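Local coordinates for saposin-like protein (Necator americanus, PDB 3S63), which probably binds lipids and interacts with membranes, as a small, disulfide-bonded helical protein of the saposin-like family from the human hookworm, at residues A[8-13]-A[76-81]; A[15-20]-A[36-41]; A[23-28]-A[63-68]; A[58-63]-A[72-77]. One frame throughout, in Å; residues are numbered along the deposited sequence.

Contact 1 is the buried one of the four, and contacts 2, 3 and 4 are each partly buried; contact 3 lies farthest out, its centre about 12 Å from that of the chain. Contacts 1 and 2 share helix 3-20, contacts 3 and 4 share helix 46-65, and contacts 1 and 4 share helix 71-77 and are joined by the Cys10-Cys75 disulfide. The chemistry shifts with place. Contact 1 is rich in sulfur and tied by two disulfides, whereas contact 4 is aliphatic packing between helices. Contact 2 sets a buried glutamate against valine and threonine methyls. In contact 3 one isoleucine of the loop before helix 28-39 meets the end of helix 46-65.

Contact 1 (A[8-13]-A[76-81]); sequences DLCQIA and LIMREC
Glu80 OE1 forms a salt bridge with Arg48 NE, while at the other end of the side chain Glu80 CB touches Cys10 SG at 4.1 Å. This is the disulfide-linked junction of helix 3-20 with the end of helix 71-77 in the saposin fold, tied by two bonds, Cys10 to Cys75 and Cys81 to Cys7. Backbones come nearest at Cys10 and Glu80, whose CA atoms are 6.8 Å apart. A chi1 of -172°, with the sulfur anti to the backbone N, carries Cys10 SG to the side of residues 76-81, where it is bonded to Cys75 SG. The chain leaves the helix at Arg79, whose positive phi of 65° marks the Schellman motif that ends helix 71-77, with two bonds back into its last turn. Glu80 and Cys81 beyond it, like Met78 before it, direct their CB toward residues 8-13. On the other flank Gln11 NE2 stands 4.3 Å from Cys81 SG, while the same nitrogen is hydrogen-bonded to Ser86 O in the C-terminal tail. Met78, itself packed on Leu52 and Leu59 of helix 46-65, bends at chi3, and Met78 CE lies 3.5 Å from Cys10 SG.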
loop_
_atom_site.group_PDB
_atom_site.type_symbol
_atom_site.label_atom_id
_atom_site.label_comp_id
_atom_site.label_asym_id
_atom_site.label_seq_id
_atom_site.Cartn_x
_atom_site.Cartn_y
_atom_site.Cartn_z
ATOM N N ASP A 8 1.411 -6.285 7.821
ATOM C CA ASP A 8 0.933 -5.102 8.512
ATOM C C ASP A 8 1.401 -3.845 7.773
ATOM O O ASP A 8 0.601 -2.978 7.433
ATOM C CB ASP A 8 1.408 -5.097 9.969
ATOM C CG ASP A 8 0.726 -6.175 10.821
ATOM O OD1 ASP A 8 -0.270 -6.776 10.374
ATOM O OD2 ASP A 8 1.185 -6.416 11.955
ATOM N N LEU A 9 2.697 -3.760 7.495
ATOM C CA LEU A 9 3.242 -2.592 6.819
ATOM C C LEU A 9 2.576 -2.314 5.464
ATOM O O LEU A 9 2.339 -1.166 5.102
ATOM C CB LEU A 9 4.764 -2.701 6.683
ATOM C CG LEU A 9 5.498 -2.718 8.029
ATOM C CD1 LEU A 9 6.976 -2.602 7.822
ATOM C CD2 LEU A 9 5.031 -1.581 8.910
ATOM N N CYS A 10 2.266 -3.350 4.708
ATOM C CA CYS A 10 1.602 -3.115 3.445
ATOM C C CYS A 10 0.326 -2.333 3.730
ATOM O O CYS A 10 0.022 -1.354 3.056
ATOM C CB CYS A 10 1.265 -4.437 2.759
ATOM S SG CYS A 10 0.634 -4.246 1.073
ATOM N N GLN A 11 -0.399 -2.778 4.750
ATOM C CA GLN A 11 -1.707 -2.243 5.082
ATOM C C GLN A 11 -1.638 -0.810 5.606
ATOM O O GLN A 11 -2.363 0.063 5.148
ATOM C CB GLN A 11 -2.386 -3.138 6.118
ATOM C CG GLN A 11 -2.752 -4.499 5.608
ATOM C CD GLN A 11 -3.569 -5.281 6.608
ATOM O OE1 GLN A 11 -4.789 -5.145 6.662
ATOM N NE2 GLN A 11 -2.906 -6.106 7.407
ATOM N N ILE A 12 -0.781 -0.588 6.590
ATOM C CA ILE A 12 -0.551 0.730 7.138
ATOM C C ILE A 12 -0.209 1.749 6.049
ATOM O O ILE A 12 -0.707 2.870 6.056
ATOM C CB ILE A 12 0.594 0.667 8.156
ATOM C CG1 ILE A 12 0.229 -0.311 9.279
ATOM C CG2 ILE A 12 0.912 2.042 8.700
ATOM C CD1 ILE A 12 1.366 -0.564 10.253
ATOM N N ALA A 13 0.653 1.352 5.122
ATOM C CA ALA A 13 1.130 2.250 4.089
ATOM C C ALA A 13 0.024 2.633 3.131
ATOM O O ALA A 13 -0.130 3.798 2.794
ATOM C CB ALA A 13 2.298 1.625 3.332
ATOM N N LEU A 76 -3.047 -8.804 -0.388
ATOM C CA LEU A 76 -3.176 -10.223 -0.645
ATOM C C LEU A 76 -2.889 -10.511 -2.113
ATOM O O LEU A 76 -2.286 -11.529 -2.449
ATOM C CB LEU A 76 -4.595 -10.683 -0.287
ATOM C CG LEU A 76 -4.944 -10.837 1.199
ATOM C CD1 LEU A 76 -6.427 -11.046 1.419
ATOM C CD2 LEU A 76 -4.151 -11.966 1.840
ATOM N N ILE A 77 -3.343 -9.614 -2.986
ATOM C CA ILE A 77 -3.163 -9.760 -4.435
ATOM C C ILE A 77 -1.701 -9.607 -4.814
ATOM O O ILE A 77 -1.229 -10.188 -5.797
ATOM C CB ILE A 77 -3.972 -8.709 -5.209
ATOM C CG1 ILE A 77 -5.464 -8.843 -4.913
ATOM C CG2 ILE A 77 -3.749 -8.843 -6.683
ATOM C CD1 ILE A 77 -6.287 -7.653 -5.419
ATOM N N MET A 78 -0.993 -8.811 -4.024
ATOM C CA MET A 78 0.425 -8.567 -4.218
ATOM C C MET A 78 1.217 -9.616 -3.473
ATOM O O MET A 78 2.437 -9.675 -3.576
ATOM C CB MET A 78 0.774 -7.180 -3.700
ATOM C CG MET A 78 -0.011 -6.083 -4.388
ATOM S SD MET A 78 0.691 -4.452 -4.196
ATOM C CE MET A 78 0.446 -4.162 -2.448
ATOM N N ARG A 79 0.501 -10.445 -2.723
ATOM C CA ARG A 79 1.090 -11.547 -1.968
ATOM C C ARG A 79 2.025 -11.049 -0.862
ATOM O O ARG A 79 2.926 -11.768 -0.424
ATOM C CB ARG A 79 1.780 -12.584 -2.905
ATOM N N GLU A 80 1.789 -9.818 -0.405
ATOM C CA GLU A 80 2.475 -9.270 0.769
ATOM C C GLU A 80 1.694 -9.626 2.024
ATOM O O GLU A 80 2.119 -9.344 3.146
ATOM C CB GLU A 80 2.630 -7.758 0.661
ATOM C CG GLU A 80 3.644 -7.316 -0.388
ATOM C CD GLU A 80 5.071 -7.723 -0.035
ATOM O OE1 GLU A 80 5.640 -7.141 0.916
ATOM O OE2 GLU A 80 5.614 -8.626 -0.708
ATOM N N CYS A 81 0.533 -10.233 1.806
ATOM C CA CYS A 81 -0.277 -10.824 2.857
ATOM C C CYS A 81 -0.692 -12.182 2.340
ATOM O O CYS A 81 -0.930 -12.344 1.145
ATOM C CB CYS A 81 -1.517 -9.970 3.144
ATOM S SG CYS A 81 -1.221 -8.562 4.246
#

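Contact 2 (A[15-20]-A[36-41])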
loop_
_atom_site.group_PDB
_atom_site.type_symbol
_atom_site.label_atom_id
_atom_site.label_comp_id
_atom_site.label_asym_id
_atom_site.label_seq_id
_atom_site.Cartn_x
_atom_site.Cartn_y
_atom_site.Cartn_z
ATOM N N ARG A 15 -3.190 2.459 3.569
ATOM C CA ARG A 15 -4.329 3.046 4.252
ATOM C C ARG A 15 -4.042 4.498 4.563
ATOM O O ARG A 15 -4.906 5.358 4.429
ATOM C CB ARG A 15 -4.582 2.284 5.544
ATOM C CG ARG A 15 -5.685 2.844 6.396
ATOM C CD ARG A 15 -5.161 3.122 7.790
ATOM N NE ARG A 15 -5.356 1.996 8.696
ATOM C CZ ARG A 15 -4.475 1.625 9.620
ATOM N NH1 ARG A 15 -3.323 2.280 9.744
ATOM N NH2 ARG A 15 -4.743 0.594 10.411
ATOM N N THR A 16 -2.808 4.749 4.984
ATOM C CA THR A 16 -2.340 6.083 5.310
ATOM C C THR A 16 -2.357 6.988 4.076
ATOM O O THR A 16 -2.824 8.117 4.143
ATOM C CB THR A 16 -0.933 6.028 5.940
ATOM O OG1 THR A 16 -1.017 5.425 7.238
ATOM C CG2 THR A 16 -0.360 7.407 6.104
ATOM N N VAL A 17 -1.868 6.482 2.949
ATOM C CA VAL A 17 -1.887 7.237 1.700
ATOM C C VAL A 17 -3.314 7.425 1.169
ATOM O O VAL A 17 -3.637 8.470 0.600
ATOM C CB VAL A 17 -1.014 6.577 0.612
ATOM C CG1 VAL A 17 -1.287 7.206 -0.757
ATOM C CG2 VAL A 17 0.475 6.642 0.994
ATOM N N PHE A 18 -4.173 6.428 1.353
ATOM C CA PHE A 18 -5.561 6.548 0.907
ATOM C C PHE A 18 -6.290 7.581 1.753
ATOM O O PHE A 18 -7.103 8.351 1.249
ATOM C CB PHE A 18 -6.276 5.210 1.006
ATOM C CG PHE A 18 -7.709 5.232 0.524
ATOM C CD1 PHE A 18 -8.014 5.004 -0.811
ATOM C CD2 PHE A 18 -8.758 5.428 1.412
ATOM C CE1 PHE A 18 -9.341 4.987 -1.258
ATOM C CE2 PHE A 18 -10.085 5.420 0.972
ATOM C CZ PHE A 18 -10.369 5.202 -0.364
ATOM N N GLY A 19 -5.992 7.585 3.046
ATOM C CA GLY A 19 -6.580 8.548 3.952
ATOM C C GLY A 19 -6.069 9.930 3.625
ATOM O O GLY A 19 -6.789 10.905 3.750
ATOM N N HIS A 20 -4.813 10.006 3.200
ATOM C CA HIS A 20 -4.202 11.275 2.851
ATOM C C HIS A 20 -5.010 12.049 1.796
ATOM O O HIS A 20 -5.206 13.253 1.935
ATOM C CB HIS A 20 -2.772 11.056 2.368
ATOM C CG HIS A 20 -2.122 12.285 1.818
ATOM N ND1 HIS A 20 -1.925 12.480 0.468
ATOM C CD2 HIS A 20 -1.622 13.380 2.430
ATOM C CE1 HIS A 20 -1.325 13.638 0.271
ATOM N NE2 HIS A 20 -1.138 14.209 1.448
ATOM N N LYS A 36 5.608 6.782 -2.423
ATOM C CA LYS A 36 7.054 6.919 -2.166
ATOM C C LYS A 36 7.376 7.652 -0.855
ATOM O O LYS A 36 8.190 7.172 -0.062
ATOM C CB LYS A 36 7.766 7.589 -3.353
ATOM C CG LYS A 36 7.860 6.694 -4.581
ATOM C CD LYS A 36 8.253 7.428 -5.863
ATOM C CE LYS A 36 9.703 7.905 -5.862
ATOM N NZ LYS A 36 10.169 8.260 -7.246
ATOM N N HIS A 37 6.735 8.800 -0.627
ATOM C CA HIS A 37 6.922 9.561 0.612
ATOM C C HIS A 37 6.550 8.720 1.828
ATOM O O HIS A 37 7.208 8.767 2.863
ATOM C CB HIS A 37 6.099 10.866 0.581
ATOM C CG HIS A 37 6.081 11.608 1.889
ATOM N ND1 HIS A 37 5.245 11.266 2.933
ATOM C CD2 HIS A 37 6.802 12.670 2.322
ATOM C CE1 HIS A 37 5.456 12.078 3.955
ATOM N NE2 HIS A 37 6.396 12.940 3.610
ATOM N N GLU A 38 5.488 7.940 1.697
ATOM C CA GLU A 38 5.008 7.153 2.810
ATOM C C GLU A 38 5.925 5.960 3.077
ATOM O O GLU A 38 6.068 5.521 4.224
ATOM C CB GLU A 38 3.564 6.711 2.559
ATOM C CG GLU A 38 3.085 5.611 3.479
ATOM C CD GLU A 38 2.997 6.031 4.934
ATOM O OE1 GLU A 38 2.757 7.224 5.207
ATOM O OE2 GLU A 38 3.147 5.160 5.813
ATOM N N CYS A 39 6.552 5.442 2.024
ATOM C CA CYS A 39 7.549 4.369 2.170
ATOM C C CYS A 39 8.713 4.785 3.052
ATOM O O CYS A 39 9.238 3.985 3.828
ATOM C CB CYS A 39 8.098 3.952 0.812
ATOM S SG CYS A 39 6.970 2.942 -0.110
ATOM N N LYS A 40 9.100 6.049 2.927
ATOM C CA LYS A 40 10.264 6.574 3.627
ATOM C C LYS A 40 10.016 6.920 5.093
ATOM O O LYS A 40 10.933 7.335 5.776
ATOM C CB LYS A 40 10.829 7.777 2.870
ATOM C CG LYS A 40 11.114 7.464 1.407
ATOM C CD LYS A 40 11.596 8.664 0.622
ATOM C CE LYS A 40 11.590 8.362 -0.882
ATOM N NZ LYS A 40 11.988 9.542 -1.712
ATOM N N ARG A 41 8.795 6.743 5.583
ATOM C CA ARG A 41 8.524 6.901 7.010
ATOM C C ARG A 41 8.911 5.643 7.797
ATOM O O ARG A 41 8.893 5.650 9.024
ATOM C CB ARG A 41 7.040 7.213 7.263
ATOM C CG ARG A 41 6.575 8.633 6.894
ATOM C CD ARG A 41 5.067 8.856 7.228
ATOM N NE ARG A 41 4.686 8.352 8.555
ATOM C CZ ARG A 41 3.968 7.248 8.781
ATOM N NH1 ARG A 41 3.513 6.522 7.769
ATOM N NH2 ARG A 41 3.687 6.868 10.025
#
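Val17 and Glu38 mark the nearest approach of the two backbones, their CA atoms 7.0 Å apart, where helix 3-20 passes the last turn of helix 28-39. Glu38 does most of the work from its side. Its CG stands anti to the backbone N (chi1 165°) and the chain then bends at chi2 (66°), which brings the aliphatic stem alongside Val17 and places the carboxylate beside Thr16. The valine and glutamate side chains run alongside each other, pointing opposite ways, and Val17 CG2 touches the stem twice, at 3.5 Å from Glu38 CB and 3.7 Å from Glu38 CG. Val17 also packs on Leu31, Gln34 and Leu35, earlier in helix 28-39. In the four-helix saposin fold this is part of the packing between the first two helices, while the Cys39-Cys49 disulfide ties helix 28-39 to helix 46-65. Thr16 meets Glu38 at about a right angle and offers carbon, not oxygen: Thr16 CG2 lies 3.2 Å from Glu38 OE1 and 3.8 Å from Glu38 CD. The hydroxyl OG1 is engaged elsewhere, hydrogen-bonded to Ile12 O one turn back in its own helix. Arg41 brings its guanidinium edge-on to the same carboxylate, with Glu38 CD in its plane, although the exact position of OE2 is doubtful. Arg41 NH1 stands 4.3 Å from Thr16 CG2.

Contact 3 (A[23-28]-A[63-68])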
loop_
_atom_site.group_PDB
_atom_site.type_symbol
_atom_site.label_atom_id
_atom_site.label_comp_id
_atom_site.label_asym_id
_atom_site.label_seq_id
_atom_site.Cartn_x
_atom_site.Cartn_y
_atom_site.Cartn_z
ATOM N N GLY A 23 -9.599 9.652 -0.150
ATOM C CA GLY A 23 -10.288 8.830 -1.131
ATOM C C GLY A 23 -10.482 9.481 -2.488
ATOM O O GLY A 23 -10.967 8.845 -3.430
ATOM N N ASN A 24 -10.119 10.759 -2.587
ATOM C CA ASN A 24 -10.118 11.468 -3.856
ATOM C C ASN A 24 -8.701 11.466 -4.379
ATOM O O ASN A 24 -7.908 12.332 -4.031
ATOM C CB ASN A 24 -10.589 12.906 -3.658
ATOM C CG ASN A 24 -10.686 13.694 -4.969
ATOM O OD1 ASN A 24 -11.340 14.741 -5.026
ATOM N ND2 ASN A 24 -10.039 13.196 -6.022
ATOM N N ILE A 25 -8.386 10.479 -5.208
ATOM C CA ILE A 25 -7.037 10.304 -5.731
ATOM C C ILE A 25 -6.908 10.936 -7.108
ATOM O O ILE A 25 -7.673 10.643 -8.014
ATOM C CB ILE A 25 -6.646 8.822 -5.794
ATOM C CG1 ILE A 25 -6.116 8.361 -4.440
ATOM C CG2 ILE A 25 -5.600 8.603 -6.857
ATOM C CD1 ILE A 25 -7.176 8.030 -3.462
ATOM N N PRO A 26 -5.933 11.822 -7.266
ATOM C CA PRO A 26 -5.972 12.696 -8.439
ATOM C C PRO A 26 -5.443 12.012 -9.692
ATOM O O PRO A 26 -6.041 12.137 -10.758
ATOM C CB PRO A 26 -5.053 13.861 -8.042
ATOM C CG PRO A 26 -4.745 13.677 -6.580
ATOM C CD PRO A 26 -4.885 12.210 -6.311
ATOM N N SER A 27 -4.327 11.305 -9.570
ATOM C CA SER A 27 -3.704 10.666 -10.719
ATOM C C SER A 27 -2.609 9.709 -10.239
ATOM O O SER A 27 -2.044 9.899 -9.154
ATOM C CB SER A 27 -3.110 11.717 -11.658
ATOM O OG SER A 27 -1.890 12.230 -11.141
ATOM N N ARG A 28 -2.311 8.683 -11.035
ATOM C CA ARG A 28 -1.274 7.730 -10.661
ATOM C C ARG A 28 0.048 8.430 -10.344
ATOM O O ARG A 28 0.663 8.129 -9.328
ATOM C CB ARG A 28 -1.076 6.708 -11.761
ATOM C CG ARG A 28 -1.052 5.270 -11.305
ATOM C CD ARG A 28 -1.007 4.389 -12.539
ATOM N NE ARG A 28 0.144 3.487 -12.541
ATOM C CZ ARG A 28 0.796 3.106 -13.633
ATOM N NH1 ARG A 28 0.436 3.550 -14.831
ATOM N NH2 ARG A 28 1.816 2.279 -13.524
ATOM N N GLU A 63 -7.468 -0.038 -7.431
ATOM C CA GLU A 63 -8.227 -0.501 -6.270
ATOM C C GLU A 63 -8.632 0.638 -5.346
ATOM O O GLU A 63 -9.683 0.599 -4.710
ATOM C CB GLU A 63 -7.431 -1.533 -5.473
ATOM C CG GLU A 63 -7.137 -2.791 -6.233
ATOM C CD GLU A 63 -8.384 -3.550 -6.593
ATOM O OE1 GLU A 63 -9.193 -3.806 -5.682
ATOM O OE2 GLU A 63 -8.556 -3.888 -7.781
ATOM N N MET A 64 -7.779 1.644 -5.263
ATOM C CA MET A 64 -8.035 2.777 -4.401
ATOM C C MET A 64 -9.169 3.636 -4.940
ATOM O O MET A 64 -9.986 4.127 -4.169
ATOM C CB MET A 64 -6.773 3.617 -4.253
ATOM C CG MET A 64 -5.943 3.294 -3.040
ATOM S SD MET A 64 -4.590 4.483 -2.811
ATOM C CE MET A 64 -3.590 3.577 -1.631
ATOM N N THR A 65 -9.215 3.809 -6.260
ATOM C CA THR A 65 -10.156 4.735 -6.895
ATOM C C THR A 65 -11.529 4.121 -7.233
ATOM O O THR A 65 -12.456 4.827 -7.664
ATOM C CB THR A 65 -9.547 5.365 -8.168
ATOM O OG1 THR A 65 -9.196 4.338 -9.097
ATOM C CG2 THR A 65 -8.324 6.152 -7.827
ATOM N N ASP A 66 -11.641 2.807 -7.039
ATOM C CA ASP A 66 -12.876 2.056 -7.254
ATOM C C ASP A 66 -13.844 2.251 -6.090
ATOM O O ASP A 66 -15.034 2.029 -6.233
ATOM C CB ASP A 66 -12.567 0.560 -7.404
ATOM C CG ASP A 66 -12.325 0.143 -8.849
ATOM O OD1 ASP A 66 -12.284 -1.070 -9.131
ATOM O OD2 ASP A 66 -12.191 1.021 -9.714
ATOM N N GLY A 67 -13.339 2.649 -4.930
ATOM C CA GLY A 67 -14.198 2.891 -3.787
ATOM C C GLY A 67 -14.242 1.716 -2.832
ATOM O O GLY A 67 -14.542 1.861 -1.642
ATOM N N SER A 68 -13.950 0.537 -3.353
ATOM C CA SER A 68 -13.802 -0.632 -2.500
ATOM C C SER A 68 -13.001 -0.263 -1.260
ATOM O O SER A 68 -13.432 -0.443 -0.123
ATOM C CB SER A 68 -13.068 -1.751 -3.265
ATOM O OG SER A 68 -11.914 -1.257 -3.948
#
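Ile25, which meets Thr65 across the contact, has two phenylalanine rings against it, each reached by a different methyl: Ile25 CD1 packs on Phe18 CD1, and Ile25 CG2 on Phe61 CE1. Ile25 thus sits among side chains of helix 3-20 and helix 46-65, with Leu31 of helix 28-39 also in touch. Thr65 comes from near the end of helix 46-65. The two side chains lie roughly perpendicular, and the threonine methyl Thr65 CG2 rests 3.8 Å from both Ile25 CB and Ile25 CG2. A chi1 of 59° turns the Thr65 hydroxyl back over its own helix, where OG1 is hydrogen-bonded to Phe61 O, leaving the methyl for Ile25. In the saposin fold this packs the link between the first two helices onto the end of the third. That link leads into helix 28-39 at Ser27, the N-cap residue, whose OG makes a weak bond to Lys30 N. At the end of helix 46-65, Gly67, with a positive phi of 98°, is the first residue to leave helical geometry. More deeply placed, Met64 has its CB pointing at the loop, but the sulfur end bends off elsewhere, and Met64 SD only grazes Ile25 CD1 at 4.4 Å.

Contact 4 (A[58-63]-A[72-77])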
loop_
_atom_site.group_PDB
_atom_site.type_symbol
_atom_site.label_atom_id
_atom_site.label_comp_id
_atom_site.label_asym_id
_atom_site.label_seq_id
_atom_site.Cartn_x
_atom_site.Cartn_y
_atom_site.Cartn_z
ATOM N N ASP A 58 -0.192 0.615 -10.502
ATOM C CA ASP A 58 -1.401 0.543 -11.315
ATOM C C ASP A 58 -2.493 -0.240 -10.606
ATOM O O ASP A 58 -3.646 0.166 -10.597
ATOM C CB ASP A 58 -1.114 -0.036 -12.708
ATOM C CG ASP A 58 -0.430 -1.419 -12.667
ATOM O OD1 ASP A 58 -0.104 -1.936 -11.577
ATOM O OD2 ASP A 58 -0.209 -1.991 -13.756
ATOM N N LEU A 59 -2.126 -1.357 -9.994
ATOM C CA LEU A 59 -3.088 -2.137 -9.234
ATOM C C LEU A 59 -3.554 -1.356 -8.009
ATOM O O LEU A 59 -4.745 -1.309 -7.722
ATOM C CB LEU A 59 -2.485 -3.466 -8.810
ATOM C CG LEU A 59 -3.336 -4.291 -7.843
ATOM C CD1 LEU A 59 -4.277 -5.227 -8.602
ATOM C CD2 LEU A 59 -2.430 -5.072 -6.889
ATOM N N ILE A 60 -2.626 -0.729 -7.288
ATOM C CA ILE A 60 -3.002 0.095 -6.138
ATOM C C ILE A 60 -3.871 1.293 -6.526
ATOM O O ILE A 60 -4.795 1.640 -5.813
ATOM C CB ILE A 60 -1.771 0.581 -5.367
ATOM C CG1 ILE A 60 -0.920 -0.613 -4.976
ATOM C CG2 ILE A 60 -2.183 1.361 -4.132
ATOM C CD1 ILE A 60 0.502 -0.238 -4.608
ATOM N N PHE A 61 -3.579 1.917 -7.659
ATOM C CA PHE A 61 -4.350 3.057 -8.121
ATOM C C PHE A 61 -5.761 2.619 -8.423
ATOM O O PHE A 61 -6.717 3.207 -7.929
ATOM C CB PHE A 61 -3.716 3.664 -9.364
ATOM C CG PHE A 61 -4.490 4.817 -9.954
ATOM C CD1 PHE A 61 -4.445 6.081 -9.368
ATOM C CD2 PHE A 61 -5.223 4.653 -11.122
ATOM C CE1 PHE A 61 -5.148 7.164 -9.928
ATOM C CE2 PHE A 61 -5.920 5.726 -11.695
ATOM C CZ PHE A 61 -5.885 6.982 -11.093
ATOM N N ARG A 62 -5.889 1.571 -9.228
ATOM C CA ARG A 62 -7.201 1.043 -9.594
ATOM C C ARG A 62 -8.043 0.692 -8.380
ATOM O O ARG A 62 -9.197 1.087 -8.303
ATOM C CB ARG A 62 -7.050 -0.192 -10.464
ATOM C CG ARG A 62 -8.355 -0.783 -10.921
ATOM C CD ARG A 62 -8.097 -2.086 -11.639
ATOM N NE ARG A 62 -7.795 -3.161 -10.697
ATOM C CZ ARG A 62 -7.309 -4.350 -11.035
ATOM N NH1 ARG A 62 -7.038 -4.650 -12.298
ATOM N NH2 ARG A 62 -7.086 -5.240 -10.097
ATOM N N GLU A 63 -7.468 -0.038 -7.431
ATOM C CA GLU A 63 -8.227 -0.501 -6.270
ATOM C C GLU A 63 -8.632 0.638 -5.346
ATOM O O GLU A 63 -9.683 0.599 -4.710
ATOM C CB GLU A 63 -7.431 -1.533 -5.473
ATOM C CG GLU A 63 -7.137 -2.791 -6.233
ATOM C CD GLU A 63 -8.384 -3.550 -6.593
ATOM O OE1 GLU A 63 -9.193 -3.806 -5.682
ATOM O OE2 GLU A 63 -8.556 -3.888 -7.781
ATOM N N MET A 72 -6.056 -4.671 3.092
ATOM C CA MET A 72 -5.663 -6.060 3.247
ATOM C C MET A 72 -5.950 -6.875 2.001
ATOM O O MET A 72 -5.414 -7.959 1.825
ATOM C CB MET A 72 -6.364 -6.679 4.454
ATOM C CG MET A 72 -6.689 -8.145 4.288
ATOM S SD MET A 72 -5.828 -9.219 5.443
ATOM C CE MET A 72 -4.167 -8.607 5.277
ATOM N N GLU A 73 -6.779 -6.356 1.116
ATOM C CA GLU A 73 -7.191 -7.147 -0.036
ATOM C C GLU A 73 -6.193 -6.959 -1.156
ATOM O O GLU A 73 -5.865 -7.897 -1.884
ATOM C CB GLU A 73 -8.573 -6.704 -0.514
ATOM C CG GLU A 73 -9.419 -7.802 -1.125
ATOM C CD GLU A 73 -10.519 -8.270 -0.180
ATOM O OE1 GLU A 73 -11.680 -7.815 -0.345
ATOM O OE2 GLU A 73 -10.218 -9.084 0.729
ATOM N N VAL A 74 -5.721 -5.728 -1.303
ATOM C CA VAL A 74 -4.792 -5.408 -2.371
ATOM C C VAL A 74 -3.424 -5.975 -1.986
ATOM O O VAL A 74 -2.634 -6.335 -2.848
ATOM C CB VAL A 74 -4.780 -3.877 -2.662
ATOM C CG1 VAL A 74 -4.573 -3.114 -1.396
ATOM C CG2 VAL A 74 -3.722 -3.496 -3.689
ATOM N N CYS A 75 -3.172 -6.099 -0.687
ATOM C CA CYS A 75 -1.920 -6.664 -0.186
ATOM C C CYS A 75 -1.872 -8.191 -0.322
ATOM O O CYS A 75 -0.802 -8.795 -0.354
ATOM C CB CYS A 75 -1.703 -6.254 1.273
ATOM S SG CYS A 75 -1.335 -4.490 1.492
ATOM N N LEU A 76 -3.047 -8.804 -0.388
ATOM C CA LEU A 76 -3.176 -10.223 -0.645
ATOM C C LEU A 76 -2.889 -10.511 -2.113
ATOM O O LEU A 76 -2.286 -11.529 -2.449
ATOM C CB LEU A 76 -4.595 -10.683 -0.287
ATOM C CG LEU A 76 -4.944 -10.837 1.199
ATOM C CD1 LEU A 76 -6.427 -11.046 1.419
ATOM C CD2 LEU A 76 -4.151 -11.966 1.840
ATOM N N ILE A 77 -3.343 -9.614 -2.986
ATOM C CA ILE A 77 -3.163 -9.760 -4.435
ATOM C C ILE A 77 -1.701 -9.607 -4.814
ATOM O O ILE A 77 -1.229 -10.188 -5.797
ATOM C CB ILE A 77 -3.972 -8.709 -5.209
ATOM C CG1 ILE A 77 -5.464 -8.843 -4.913
ATOM C CG2 ILE A 77 -3.749 -8.843 -6.683
ATOM C CD1 ILE A 77 -6.287 -7.653 -5.419
#
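Leu59 points its CB at helix 71-77, and CG, anti to the backbone N (chi1 172°), carries the branch on across the gap. Leu59 CD1 meets Ile77 CG2 at 4.1 Å, while Leu59 CD2 does double duty, 3.8 Å from Val74 CG2 and 4.0 Å from Ile77 CG2. This is the packing of the last two helices of the saposin fold, a nearly antiparallel pair here: the axes of segments 58-63 and 72-77 run at 152° to each other and come within 10.6 Å. Val74 is the hub. Besides the leucine, Val74 CG2 takes a second neighbour, lying 4.2 Å from Ile60 CG1. Both Ile60 and Val74 rest on Leu14 as well, so helix 3-20 also touches this packing, and the neighbouring Cys75 is bonded to Cys10 of that helix. Ile77, more exposed, offers the same Leu59 its CG2 branch. Glu63 adds its aliphatic part, Glu63 CG standing 4.3 Å from Val74 CG2, and its carboxylate forms a salt bridge with Arg62 of the same helix. The grip is side-on and in the guanidinium plane, Arg62 NE and Arg62 NH2 both bonding to the single oxygen Glu63 OE2 at 3.1 Å.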